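Local coordinates for protein chloramphenicol acetyltransferase (Bacteroides thetaiotaomicron, PDB 2I9D) that probably transfers an acetyl group from acetyl-coenzyme A to the antibiotic chloramphenicol, working as a trimer as in its relatives, at residues F53-Y58 with N109-F114; A59-A64 with F105-D110; L148-P153 with L174-K179; L155-I160 with V188-M193. All coordinates share one frame; numbering follows the deposited sequence.

Interaction 1 (F53-Y58 with N109-F114)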
loop_
_atom_site.group_PDB
_atom_site.type_symbol
_atom_site.label_atom_id
_atom_site.label_comp_id
_atom_site.label_asym_id
_atom_site.label_seq_id
_atom_site.Cartn_x
_atom_site.Cartn_y
_atom_site.Cartn_z
ATOM N N PHE A 53 -2.382 -21.782 -9.217
ATOM C CA PHE A 53 -2.252 -20.469 -9.887
ATOM C C PHE A 53 -3.405 -20.141 -10.865
ATOM O O PHE A 53 -3.986 -19.057 -10.830
ATOM C CB PHE A 53 -0.870 -20.356 -10.569
ATOM C CG PHE A 53 -0.753 -19.188 -11.497
ATOM C CD1 PHE A 53 -0.630 -17.877 -10.991
ATOM C CD2 PHE A 53 -0.795 -19.374 -12.879
ATOM C CE1 PHE A 53 -0.534 -16.780 -11.858
ATOM C CE2 PHE A 53 -0.684 -18.283 -13.746
ATOM C CZ PHE A 53 -0.564 -16.980 -13.230
ATOM N N LEU A 54 -3.756 -21.103 -11.717
ATOM C CA LEU A 54 -4.829 -20.928 -12.679
ATOM C C LEU A 54 -6.203 -20.921 -12.033
ATOM O O LEU A 54 -7.135 -20.296 -12.565
ATOM C CB LEU A 54 -4.738 -21.979 -13.814
ATOM C CG LEU A 54 -3.511 -21.786 -14.728
ATOM C CD1 LEU A 54 -3.333 -22.968 -15.691
ATOM C CD2 LEU A 54 -3.566 -20.437 -15.465
ATOM N N HIS A 55 -6.334 -21.589 -10.887
ATOM C CA HIS A 55 -7.584 -21.528 -10.120
ATOM C C HIS A 55 -7.868 -20.130 -9.558
ATOM O O HIS A 55 -8.972 -19.639 -9.684
ATOM C CB HIS A 55 -7.603 -22.570 -8.994
ATOM C CG HIS A 55 -8.035 -23.931 -9.432
ATOM N ND1 HIS A 55 -9.249 -24.486 -9.064
ATOM C CD2 HIS A 55 -7.414 -24.858 -10.204
ATOM C CE1 HIS A 55 -9.355 -25.693 -9.591
ATOM N NE2 HIS A 55 -8.257 -25.941 -10.287
ATOM N N TYR A 56 -6.883 -19.489 -8.929
ATOM C CA TYR A 56 -7.111 -18.126 -8.442
ATOM C C TYR A 56 -7.049 -17.065 -9.533
ATOM O O TYR A 56 -7.719 -16.039 -9.428
ATOM C CB TYR A 56 -6.283 -17.770 -7.193
ATOM C CG TYR A 56 -4.777 -17.665 -7.329
ATOM C CD1 TYR A 56 -4.167 -16.583 -8.012
ATOM C CD2 TYR A 56 -3.952 -18.595 -6.703
ATOM C CE1 TYR A 56 -2.764 -16.478 -8.093
ATOM C CE2 TYR A 56 -2.553 -18.495 -6.776
ATOM C CZ TYR A 56 -1.977 -17.440 -7.458
ATOM O OH TYR A 56 -0.608 -17.364 -7.515
ATOM N N LEU A 57 -6.304 -17.349 -10.603
ATOM C CA LEU A 57 -6.273 -16.457 -11.753
ATOM C C LEU A 57 -7.671 -16.378 -12.365
ATOM O O LEU A 57 -8.178 -15.280 -12.689
ATOM C CB LEU A 57 -5.226 -16.913 -12.783
ATOM C CG LEU A 57 -4.812 -15.879 -13.843
ATOM C CD1 LEU A 57 -3.976 -14.780 -13.176
ATOM C CD2 LEU A 57 -4.000 -16.515 -15.011
ATOM N N TYR A 58 -8.303 -17.537 -12.504
ATOM C CA TYR A 58 -9.671 -17.589 -12.990
ATOM C C TYR A 58 -10.644 -16.832 -12.076
ATOM O O TYR A 58 -11.467 -16.032 -12.556
ATOM C CB TYR A 58 -10.142 -19.041 -13.159
ATOM C CG TYR A 58 -11.569 -19.112 -13.629
ATOM C CD1 TYR A 58 -11.900 -18.732 -14.921
ATOM C CD2 TYR A 58 -12.592 -19.495 -12.772
ATOM C CE1 TYR A 58 -13.209 -18.765 -15.375
ATOM C CE2 TYR A 58 -13.923 -19.539 -13.219
ATOM C CZ TYR A 58 -14.212 -19.161 -14.529
ATOM O OH TYR A 58 -15.504 -19.191 -15.012
ATOM N N ASN A 109 -16.231 -18.362 -19.600
ATOM C CA ASN A 109 -17.161 -18.520 -18.460
ATOM C C ASN A 109 -17.175 -19.943 -17.864
ATOM O O ASN A 109 -17.605 -20.154 -16.719
ATOM C CB ASN A 109 -18.568 -18.019 -18.814
ATOM C CG ASN A 109 -19.512 -17.943 -17.595
ATOM O OD1 ASN A 109 -19.116 -18.180 -16.435
ATOM N ND2 ASN A 109 -20.786 -17.606 -17.867
ATOM N N ASP A 110 -16.664 -20.901 -18.628
ATOM C CA ASP A 110 -16.530 -22.273 -18.162
ATOM C C ASP A 110 -15.087 -22.536 -17.705
ATOM O O ASP A 110 -14.150 -22.466 -18.508
ATOM C CB ASP A 110 -16.966 -23.244 -19.279
ATOM C CG ASP A 110 -16.495 -24.672 -19.040
ATOM O OD1 ASP A 110 -16.754 -25.216 -17.941
ATOM O OD2 ASP A 110 -15.854 -25.251 -19.946
ATOM N N PHE A 111 -14.908 -22.845 -16.424
ATOM C CA PHE A 111 -13.562 -23.048 -15.884
ATOM C C PHE A 111 -12.676 -24.033 -16.659
ATOM O O PHE A 111 -11.512 -23.739 -16.905
ATOM C CB PHE A 111 -13.580 -23.425 -14.395
ATOM C CG PHE A 111 -12.215 -23.720 -13.843
ATOM C CD1 PHE A 111 -11.326 -22.688 -13.578
ATOM C CD2 PHE A 111 -11.798 -25.034 -13.636
ATOM C CE1 PHE A 111 -10.060 -22.950 -13.076
ATOM C CE2 PHE A 111 -10.516 -25.317 -13.140
ATOM C CZ PHE A 111 -9.655 -24.275 -12.853
ATOM N N ASP A 112 -13.218 -25.197 -17.020
ATOM C CA ASP A 112 -12.451 -26.226 -17.725
ATOM C C ASP A 112 -11.893 -25.718 -19.045
ATOM O O ASP A 112 -10.759 -26.030 -19.406
ATOM C CB ASP A 112 -13.296 -27.481 -17.976
ATOM C CG ASP A 112 -13.807 -28.114 -16.697
ATOM O OD1 ASP A 112 -13.248 -27.835 -15.615
ATOM O OD2 ASP A 112 -14.775 -28.909 -16.773
ATOM N N THR A 113 -12.703 -24.946 -19.760
ATOM C CA THR A 113 -12.301 -24.325 -21.020
ATOM C C THR A 113 -11.197 -23.300 -20.769
ATOM O O THR A 113 -10.165 -23.315 -21.462
ATOM C CB THR A 113 -13.507 -23.631 -21.718
ATOM O OG1 THR A 113 -14.522 -24.594 -21.974
ATOM C CG2 THR A 113 -13.100 -22.982 -23.040
ATOM N N PHE A 114 -11.415 -22.424 -19.785
ATOM C CA PHE A 114 -10.390 -21.450 -19.395
ATOM C C PHE A 114 -9.107 -22.166 -18.984
ATOM O O PHE A 114 -8.032 -21.839 -19.475
ATOM C CB PHE A 114 -10.869 -20.507 -18.270
ATOM C CG PHE A 114 -9.762 -19.643 -17.702
ATOM C CD1 PHE A 114 -9.460 -18.399 -18.271
ATOM C CD2 PHE A 114 -8.991 -20.087 -16.632
ATOM C CE1 PHE A 114 -8.420 -17.608 -17.764
ATOM C CE2 PHE A 114 -7.964 -19.302 -16.119
ATOM C CZ PHE A 114 -7.671 -18.065 -16.684
#
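Phe111 turns its edge to two faces, its CZ to His55 and its CD1 to Tyr58. The CZ atom stands over the centre of the imidazole, 3.4 Å from His55 NE2, in an edge-to-face pair with ring planes 54° apart. On another part of the same rim, Phe111 CD1 comes within 3.5 Å of Tyr58 CD2, an offset edge-to-face contact on the tyrosine face. Tyr58 also lies against Phe114, its CD1 over one face of that ring and 3.6 Å from Phe114 CG, the two planes inclined by 47°. Tyr58 CG is anti to the backbone N (chi1 179°), which carries the ring out from helix 52-66 into the space beside both phenylalanines. Behind this aromatic cluster, Asp110 is the N-cap of helix 111-124, its OD2 accepting from Thr113 N at 3.2 Å. Helix 52-66 is thus sandwiched: Leu54 reaches on along helix 111-124 to Tyr115, Ala118 and Ile122, and Leu57, which also brushes Phe114, packs on Met88 and Leu149 of the mixed sheet.

Interaction 2 (A59-A64 with F105-D110)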
loop_
_atom_site.group_PDB
_atom_site.type_symbol
_atom_site.label_atom_id
_atom_site.label_comp_id
_atom_site.label_asym_id
_atom_site.label_seq_id
_atom_site.Cartn_x
_atom_site.Cartn_y
_atom_site.Cartn_z
ATOM N N ALA A 59 -10.549 -17.109 -10.771
ATOM C CA ALA A 59 -11.410 -16.471 -9.764
ATOM C C ALA A 59 -11.371 -14.959 -9.892
ATOM O O ALA A 59 -12.415 -14.298 -9.881
ATOM C CB ALA A 59 -11.007 -16.902 -8.356
ATOM N N VAL A 60 -10.160 -14.415 -10.024
ATOM C CA VAL A 60 -9.970 -12.977 -10.120
ATOM C C VAL A 60 -10.543 -12.453 -11.448
ATOM O O VAL A 60 -11.240 -11.425 -11.472
ATOM C CB VAL A 60 -8.458 -12.600 -9.948
ATOM C CG1 VAL A 60 -8.157 -11.178 -10.487
ATOM C CG2 VAL A 60 -8.030 -12.734 -8.505
ATOM N N LEU A 61 -10.240 -13.157 -12.543
ATOM C CA LEU A 61 -10.661 -12.723 -13.891
ATOM C C LEU A 61 -12.198 -12.745 -14.025
ATOM O O LEU A 61 -12.802 -11.817 -14.610
ATOM C CB LEU A 61 -10.006 -13.574 -14.989
ATOM C CG LEU A 61 -10.195 -13.127 -16.446
ATOM C CD1 LEU A 61 -9.665 -11.714 -16.677
ATOM C CD2 LEU A 61 -9.528 -14.089 -17.377
ATOM N N ARG A 62 -12.803 -13.792 -13.462
ATOM C CA ARG A 62 -14.247 -13.954 -13.444
ATOM C C ARG A 62 -14.942 -12.858 -12.648
ATOM O O ARG A 62 -15.938 -12.316 -13.110
ATOM C CB ARG A 62 -14.643 -15.337 -12.921
ATOM C CG ARG A 62 -16.177 -15.577 -12.898
ATOM C CD ARG A 62 -16.534 -17.060 -12.933
ATOM N NE ARG A 62 -17.943 -17.296 -12.621
ATOM C CZ ARG A 62 -18.505 -18.504 -12.551
ATOM N NH1 ARG A 62 -17.772 -19.600 -12.781
ATOM N NH2 ARG A 62 -19.800 -18.620 -12.246
ATOM N N ALA A 63 -14.423 -12.523 -11.467
ATOM C CA ALA A 63 -14.980 -11.414 -10.669
ATOM C C ALA A 63 -14.956 -10.056 -11.391
ATOM O O ALA A 63 -15.885 -9.252 -11.261
ATOM C CB ALA A 63 -14.284 -11.326 -9.310
ATOM N N ALA A 64 -13.900 -9.815 -12.169
ATOM C CA ALA A 64 -13.724 -8.548 -12.896
ATOM C C ALA A 64 -14.720 -8.461 -14.055
ATOM O O ALA A 64 -15.241 -7.386 -14.389
ATOM C CB ALA A 64 -12.297 -8.430 -13.409
ATOM N N PHE A 105 -4.255 -14.255 -21.383
ATOM C CA PHE A 105 -5.137 -15.402 -21.187
ATOM C C PHE A 105 -6.569 -14.941 -21.439
ATOM O O PHE A 105 -7.042 -14.008 -20.786
ATOM C CB PHE A 105 -5.019 -15.995 -19.758
ATOM C CG PHE A 105 -3.632 -16.441 -19.402
ATOM C CD1 PHE A 105 -3.233 -17.769 -19.615
ATOM C CD2 PHE A 105 -2.700 -15.525 -18.878
ATOM C CE1 PHE A 105 -1.929 -18.195 -19.301
ATOM C CE2 PHE A 105 -1.398 -15.935 -18.572
ATOM C CZ PHE A 105 -1.012 -17.270 -18.767
ATOM N N PRO A 106 -7.257 -15.570 -22.407
ATOM C CA PRO A 106 -8.654 -15.164 -22.650
ATOM C C PRO A 106 -9.582 -15.657 -21.548
ATOM O O PRO A 106 -9.408 -16.765 -21.033
ATOM C CB PRO A 106 -8.998 -15.844 -23.993
ATOM C CG PRO A 106 -8.098 -17.088 -24.021
ATOM C CD PRO A 106 -6.798 -16.622 -23.336
ATOM N N TYR A 107 -10.548 -14.833 -21.178
ATOM C CA TYR A 107 -11.607 -15.296 -20.300
ATOM C C TYR A 107 -12.592 -16.288 -20.988
ATOM O O TYR A 107 -13.021 -16.084 -22.125
ATOM C CB TYR A 107 -12.355 -14.106 -19.707
ATOM C CG TYR A 107 -13.481 -14.488 -18.778
ATOM C CD1 TYR A 107 -13.239 -15.199 -17.593
ATOM C CD2 TYR A 107 -14.789 -14.126 -19.074
ATOM C CE1 TYR A 107 -14.271 -15.534 -16.748
ATOM C CE2 TYR A 107 -15.831 -14.454 -18.228
ATOM C CZ TYR A 107 -15.574 -15.158 -17.082
ATOM O OH TYR A 107 -16.636 -15.481 -16.266
ATOM N N HIS A 108 -12.928 -17.363 -20.282
ATOM C CA HIS A 108 -14.035 -18.237 -20.667
ATOM C C HIS A 108 -14.907 -18.424 -19.432
ATOM O O HIS A 108 -14.374 -18.629 -18.330
ATOM C CB HIS A 108 -13.524 -19.605 -21.152
ATOM C CG HIS A 108 -12.626 -19.528 -22.349
ATOM N ND1 HIS A 108 -13.071 -19.127 -23.592
ATOM C CD2 HIS A 108 -11.306 -19.807 -22.495
ATOM C CE1 HIS A 108 -12.064 -19.149 -24.449
ATOM N NE2 HIS A 108 -10.982 -19.562 -23.810
ATOM N N ASN A 109 -16.231 -18.362 -19.600
ATOM C CA ASN A 109 -17.161 -18.520 -18.460
ATOM C C ASN A 109 -17.175 -19.943 -17.864
ATOM O O ASN A 109 -17.605 -20.154 -16.719
ATOM C CB ASN A 109 -18.568 -18.019 -18.814
ATOM C CG ASN A 109 -19.512 -17.943 -17.595
ATOM O OD1 ASN A 109 -19.116 -18.180 -16.435
ATOM N ND2 ASN A 109 -20.786 -17.606 -17.867
ATOM N N ASP A 110 -16.664 -20.901 -18.628
ATOM C CA ASP A 110 -16.530 -22.273 -18.162
ATOM C C ASP A 110 -15.087 -22.536 -17.705
ATOM O O ASP A 110 -14.150 -22.466 -18.508
ATOM C CB ASP A 110 -16.966 -23.244 -19.279
ATOM C CG ASP A 110 -16.495 -24.672 -19.040
ATOM O OD1 ASP A 110 -16.754 -25.216 -17.941
ATOM O OD2 ASP A 110 -15.854 -25.251 -19.946
#
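Tyr107 lays its ring alongside helix 52-66, overlapping Leu61 at its base and Arg62 at its far end. Leu61 and Tyr107 run past each other in opposite directions, Leu61 CD2 resting 3.7 Å from Tyr107 CB. Farther out, Tyr107 CE1 sits 3.7 Å from Arg62 CA, and the phenol oxygen OH meets the aliphatic stem at Arg62 CG, 3.4 Å away. Tyr107 CG lies anti to its own nitrogen (chi1 180°), swinging the ring from the loop toward the helix. That loop joins strand 100-105 to helix 111-124, so the contact ties the turn between them to the helix that packs on the sheet of this acetyltransferase fold; Asp87 anchors it by accepting from Tyr107 N. With an alanine at Tyr107, the flank of Leu61 and the stem of Arg62 would probably lose their cover, leaving the stem of the arginine less confined. The extended arginine carries its guanidinium to Asn109, whose OD1 stands over the centre of one face, 3.9 Å from Arg62 CZ, the amide plane turned 83° from it. No hydrogen bond forms there: Arg62 NE makes a salt bridge to Glu66, and NH1 bonds to Tyr58 OH.

Interaction 3 (L148-P153 with L174-K179)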
loop_
_atom_site.group_PDB
_atom_site.type_symbol
_atom_site.label_atom_id
_atom_site.label_comp_id
_atom_site.label_asym_id
_atom_site.label_seq_id
_atom_site.Cartn_x
_atom_site.Cartn_y
_atom_site.Cartn_z
ATOM N N LEU A 148 -4.360 -7.233 -15.042
ATOM C CA LEU A 148 -3.028 -7.859 -14.999
ATOM C C LEU A 148 -2.758 -8.293 -13.583
ATOM O O LEU A 148 -2.959 -7.513 -12.648
ATOM C CB LEU A 148 -1.910 -6.914 -15.494
ATOM C CG LEU A 148 -0.473 -7.484 -15.410
ATOM C CD1 LEU A 148 0.425 -6.927 -16.521
ATOM C CD2 LEU A 148 0.160 -7.246 -13.995
ATOM N N LEU A 149 -2.322 -9.538 -13.434
ATOM C CA LEU A 149 -2.073 -10.066 -12.120
ATOM C C LEU A 149 -0.681 -10.648 -12.092
ATOM O O LEU A 149 -0.289 -11.424 -12.972
ATOM C CB LEU A 149 -3.147 -11.083 -11.672
ATOM C CG LEU A 149 -2.976 -11.648 -10.247
ATOM C CD1 LEU A 149 -4.320 -11.970 -9.619
ATOM C CD2 LEU A 149 -2.078 -12.920 -10.254
ATOM N N SER A 150 0.063 -10.251 -11.074
ATOM C CA SER A 150 1.419 -10.727 -10.870
ATOM C C SER A 150 1.469 -11.606 -9.597
ATOM O O SER A 150 1.056 -11.158 -8.539
ATOM C CB SER A 150 2.358 -9.521 -10.785
ATOM O OG SER A 150 3.601 -9.941 -10.275
ATOM N N ALA A 151 1.936 -12.859 -9.718
ATOM C CA ALA A 151 1.998 -13.778 -8.567
ATOM C C ALA A 151 3.329 -13.739 -7.854
ATOM O O ALA A 151 4.373 -13.743 -8.504
ATOM C CB ALA A 151 1.688 -15.220 -8.984
ATOM N N THR A 152 3.302 -13.721 -6.519
ATOM C CA THR A 152 4.505 -13.953 -5.759
ATOM C C THR A 152 4.177 -15.033 -4.759
ATOM O O THR A 152 3.886 -14.726 -3.586
ATOM C CB THR A 152 5.129 -12.654 -5.085
ATOM O OG1 THR A 152 4.265 -12.167 -4.065
ATOM C CG2 THR A 152 5.268 -11.594 -6.081
ATOM N N PRO A 153 4.220 -16.306 -5.217
ATOM C CA PRO A 153 3.687 -17.422 -4.451
ATOM C C PRO A 153 4.466 -17.763 -3.207
ATOM O O PRO A 153 3.941 -18.497 -2.372
ATOM C CB PRO A 153 3.705 -18.593 -5.453
ATOM C CG PRO A 153 4.827 -18.252 -6.401
ATOM C CD PRO A 153 4.753 -16.748 -6.527
ATOM N N LEU A 174 -4.213 -3.287 -12.015
ATOM C CA LEU A 174 -3.014 -4.038 -11.728
ATOM C C LEU A 174 -3.227 -4.765 -10.385
ATOM O O LEU A 174 -3.670 -4.166 -9.416
ATOM C CB LEU A 174 -1.812 -3.068 -11.636
ATOM C CG LEU A 174 -1.307 -2.363 -12.914
ATOM C CD1 LEU A 174 0.002 -1.585 -12.687
ATOM C CD2 LEU A 174 -1.140 -3.403 -14.066
ATOM N N LEU A 175 -2.932 -6.061 -10.353
ATOM C CA LEU A 175 -3.172 -6.891 -9.171
ATOM C C LEU A 175 -1.922 -7.688 -8.839
ATOM O O LEU A 175 -1.052 -7.896 -9.701
ATOM C CB LEU A 175 -4.350 -7.872 -9.358
ATOM C CG LEU A 175 -5.767 -7.298 -9.483
ATOM C CD1 LEU A 175 -6.164 -7.049 -10.959
ATOM C CD2 LEU A 175 -6.757 -8.214 -8.810
ATOM N N ASN A 176 -1.854 -8.105 -7.581
ATOM C CA ASN A 176 -0.804 -8.930 -7.045
ATOM C C ASN A 176 -1.415 -9.986 -6.168
ATOM O O ASN A 176 -2.291 -9.670 -5.337
ATOM C CB ASN A 176 0.102 -8.095 -6.166
ATOM C CG ASN A 176 0.841 -7.035 -6.944
ATOM O OD1 ASN A 176 1.898 -7.302 -7.518
ATOM N ND2 ASN A 176 0.308 -5.819 -6.944
ATOM N N ALA A 177 -0.939 -11.218 -6.324
ATOM C CA ALA A 177 -1.361 -12.334 -5.494
ATOM C C ALA A 177 -0.128 -12.755 -4.698
ATOM O O ALA A 177 0.999 -12.681 -5.205
ATOM C CB ALA A 177 -1.869 -13.460 -6.356
ATOM N N GLY A 178 -0.326 -13.153 -3.454
ATOM C CA GLY A 178 0.790 -13.581 -2.624
ATOM C C GLY A 178 0.640 -15.000 -2.165
ATOM O O GLY A 178 -0.252 -15.715 -2.624
ATOM N N LYS A 179 1.492 -15.388 -1.234
ATOM C CA LYS A 179 1.530 -16.742 -0.667
ATOM C C LYS A 179 0.246 -17.181 0.069
ATOM O O LYS A 179 -0.331 -16.397 0.846
ATOM C CB LYS A 179 2.719 -16.842 0.304
ATOM C CG LYS A 179 3.110 -18.237 0.657
ATOM C CD LYS A 179 4.240 -18.211 1.668
ATOM C CE LYS A 179 4.570 -19.611 2.147
ATOM N NZ LYS A 179 5.676 -19.558 3.162
#
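Strands 148-151 and 174-177 run parallel in register, their axes 4.5 Å apart at closest approach and 25° apart in direction. Leu175 and Ala177 each use both backbone polar atoms on the neighbouring strand: Leu175 N donates to Leu148 O at 2.7 Å and Leu175 O accepts from Ser150 N, then Ala177 N donates to Ser150 O and Ala177 O accepts from Thr152 N. On one face, Leu149 lies across Leu175 at about a right angle, and its CD2 branch reaches diagonally to Ala177 CB, 3.9 Å away. On the other face Leu174 extends its CD2 to Leu148 CB at 3.9 Å, its CG sitting beside the backbone N (chi1 -69°). Two residues farther along, on that same face, Ser150 CB and Asn176 OD1 come within 4.0 Å. Thr152 OG1 adds a weak 3.5 Å bond to Ala177 O, which its own N already uses, and Pro153 O rests against Lys179 CG. In the mixed sheet, strand 87-93 continues beyond 146-151, and strand 186-196 lies antiparallel beyond 174-183. The face bearing Leu149, Ala151, Leu175 and Ala177 turns to helix 52-66, meeting Tyr56, Leu57 and Val60, whereas Phe157 packs on Asn176 on the opposite face, and touches Thr152 too.

Interaction 4 (L155-I160 with V188-M193)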
loop_
_atom_site.group_PDB
_atom_site.type_symbol
_atom_site.label_atom_id
_atom_site.label_comp_id
_atom_site.label_asym_id
_atom_site.label_seq_id
_atom_site.Cartn_x
_atom_site.Cartn_y
_atom_site.Cartn_z
ATOM N N LEU A 155 5.753 -15.279 -1.155
ATOM C CA LEU A 155 5.704 -14.100 -0.314
ATOM C C LEU A 155 4.288 -13.796 0.177
ATOM O O LEU A 155 3.368 -13.630 -0.628
ATOM C CB LEU A 155 6.238 -12.889 -1.091
ATOM C CG LEU A 155 6.285 -11.522 -0.381
ATOM C CD1 LEU A 155 7.014 -11.612 0.964
ATOM C CD2 LEU A 155 6.906 -10.438 -1.277
ATOM N N TYR A 156 4.122 -13.732 1.502
ATOM C CA TYR A 156 2.896 -13.200 2.098
ATOM C C TYR A 156 3.166 -11.714 2.338
ATOM O O TYR A 156 4.218 -11.333 2.887
ATOM C CB TYR A 156 2.493 -13.930 3.405
ATOM C CG TYR A 156 1.010 -13.729 3.732
ATOM C CD1 TYR A 156 0.054 -14.636 3.278
ATOM C CD2 TYR A 156 0.566 -12.596 4.432
ATOM C CE1 TYR A 156 -1.319 -14.441 3.539
ATOM C CE2 TYR A 156 -0.800 -12.370 4.685
ATOM C CZ TYR A 156 -1.735 -13.309 4.245
ATOM O OH TYR A 156 -3.075 -13.133 4.493
ATOM N N PHE A 157 2.261 -10.863 1.864
ATOM C CA PHE A 157 2.424 -9.404 2.043
ATOM C C PHE A 157 1.112 -8.853 2.601
ATOM O O PHE A 157 0.050 -9.454 2.391
ATOM C CB PHE A 157 2.777 -8.725 0.715
ATOM C CG PHE A 157 1.837 -9.082 -0.438
ATOM C CD1 PHE A 157 0.591 -8.442 -0.570
ATOM C CD2 PHE A 157 2.207 -10.041 -1.411
ATOM C CE1 PHE A 157 -0.285 -8.760 -1.633
ATOM C CE2 PHE A 157 1.332 -10.364 -2.485
ATOM C CZ PHE A 157 0.084 -9.711 -2.592
ATOM N N THR A 158 1.180 -7.720 3.297
ATOM C CA THR A 158 -0.037 -7.079 3.770
ATOM C C THR A 158 -0.396 -5.861 2.929
ATOM O O THR A 158 -1.503 -5.314 3.062
ATOM C CB THR A 158 0.060 -6.637 5.246
ATOM O OG1 THR A 158 1.315 -5.991 5.464
ATOM C CG2 THR A 158 -0.069 -7.820 6.170
ATOM N N SER A 159 0.533 -5.443 2.064
ATOM C CA SER A 159 0.344 -4.306 1.208
ATOM C C SER A 159 1.260 -4.375 -0.022
ATOM O O SER A 159 2.457 -4.635 0.104
ATOM C CB SER A 159 0.640 -3.045 2.021
ATOM O OG SER A 159 0.635 -1.878 1.210
ATOM N N ILE A 160 0.687 -4.161 -1.206
ATOM C CA ILE A 160 1.448 -3.775 -2.396
ATOM C C ILE A 160 0.669 -2.635 -3.060
ATOM O O ILE A 160 -0.516 -2.767 -3.330
ATOM C CB ILE A 160 1.695 -4.937 -3.407
ATOM C CG1 ILE A 160 2.624 -5.992 -2.807
ATOM C CG2 ILE A 160 2.324 -4.381 -4.716
ATOM C CD1 ILE A 160 2.816 -7.280 -3.599
ATOM N N VAL A 188 -5.490 -19.000 3.595
ATOM C CA VAL A 188 -5.779 -17.642 3.109
ATOM C C VAL A 188 -4.589 -17.130 2.259
ATOM O O VAL A 188 -3.427 -17.534 2.470
ATOM C CB VAL A 188 -6.022 -16.646 4.291
ATOM C CG1 VAL A 188 -7.233 -17.048 5.132
ATOM C CG2 VAL A 188 -4.771 -16.551 5.193
HETATM N N MSE A 189 -4.868 -16.239 1.315
HETATM C CA MSE A 189 -3.810 -15.640 0.507
HETATM C C MSE A 189 -4.122 -14.169 0.378
HETATM O O MSE A 189 -5.300 -13.827 0.475
HETATM C CB MSE A 189 -3.751 -16.295 -0.865
HETATM C CG MSE A 189 -5.027 -16.201 -1.658
HETATM SE SE MSE A 189 -4.848 -17.122 -3.394
HETATM C CE MSE A 189 -3.654 -15.803 -4.261
ATOM N N PRO A 190 -3.087 -13.293 0.208
ATOM C CA PRO A 190 -3.362 -11.865 -0.010
ATOM C C PRO A 190 -3.501 -11.478 -1.496
ATOM O O PRO A 190 -2.854 -12.059 -2.372
ATOM C CB PRO A 190 -2.161 -11.166 0.656
ATOM C CG PRO A 190 -1.025 -12.190 0.573
ATOM C CD PRO A 190 -1.629 -13.546 0.254
ATOM N N ILE A 191 -4.387 -10.528 -1.768
ATOM C CA ILE A 191 -4.559 -9.989 -3.106
ATOM C C ILE A 191 -4.649 -8.478 -3.004
ATOM O O ILE A 191 -5.494 -7.942 -2.297
ATOM C CB ILE A 191 -5.769 -10.611 -3.857
ATOM C CG1 ILE A 191 -5.647 -12.161 -3.916
ATOM C CG2 ILE A 191 -5.928 -9.982 -5.269
ATOM C CD1 ILE A 191 -6.822 -12.884 -4.513
ATOM N N ALA A 192 -3.718 -7.814 -3.688
ATOM C CA ALA A 192 -3.618 -6.377 -3.767
ATOM C C ALA A 192 -4.142 -5.947 -5.142
ATOM O O ALA A 192 -4.094 -6.727 -6.115
ATOM C CB ALA A 192 -2.169 -5.956 -3.591
HETATM N N MSE A 193 -4.651 -4.720 -5.223
HETATM C CA MSE A 193 -5.052 -4.171 -6.496
HETATM C C MSE A 193 -5.046 -2.647 -6.522
HETATM O O MSE A 193 -5.214 -1.996 -5.504
HETATM C CB MSE A 193 -6.412 -4.734 -6.940
HETATM C CG MSE A 193 -7.585 -4.332 -6.068
HETATM SE SE MSE A 193 -9.296 -5.249 -6.545
HETATM C CE MSE A 193 -9.167 -5.196 -8.536
#
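The pyrrolidine of Pro190 is wedged between two aromatic rings, its CG over the centre of a face of each. That atom lies 3.7 Å from the Tyr156 ring centroid, only 10° off the normal, and 4.0 Å from the Phe157 ring centroid, 5° off. The opposite face of Phe157 is covered centrally by CD1 of Ile160. At the edges, Val188 O approaches Tyr156 near the ring plane, and Ser159 N lies in the plane of Phe157. Other carbons of the proline close the fit: Pro190 CD is 3.4 Å from Tyr156 CE1, and Pro190 CB is 3.3 Å from Phe157 O. Phe157 holds CG between its own N and carbonyl carbon (chi1 51°), folding the ring down onto strand 186-196, where its CE1 meets Ala192 CB at 3.9 Å. Ile160 CB, three residues on from Phe157, touches the same methyl. Tyr156 also makes a cation-pi contact with Arg183. A serine in place of Tyr156 would probably strip Pro190 of one aromatic face and that charge of its ring partner. Ser159 and Ile160 pair with a strand of the second subunit, so this layer borders the trimer interface. No hydrogen bond crosses between 155-160 and 188-193; cohesion comes from CH-pi and apolar contacts, which reward close shape match more than bond direction.

How the interactions relate
Interactions 1 and 2 use successive stretches of helix 52-66 against one loop and helix start, centres 6 Å apart and sharing Asn109 and Asp110. Interactions 3 and 4, centres 8 Å apart, meet on the sheet, where Lys179 N probably bonds to Leu155 O at 2.6 Å and Asn176 O to Ala192 N at 2.9 Å. The helix joins the two pairs: Tyr56 CE1 touches Ala177 CB at 3.6 Å, and Val60 CG1 touches Leu175 CD2 at 3.7 Å. The layers therefore run from helix 111-124 through helix 52-66 and the sheet to segment 155-160. All four contacts lie away from His197, the predicted proton acceptor, which directly follows strand 186-196 used by interaction 4.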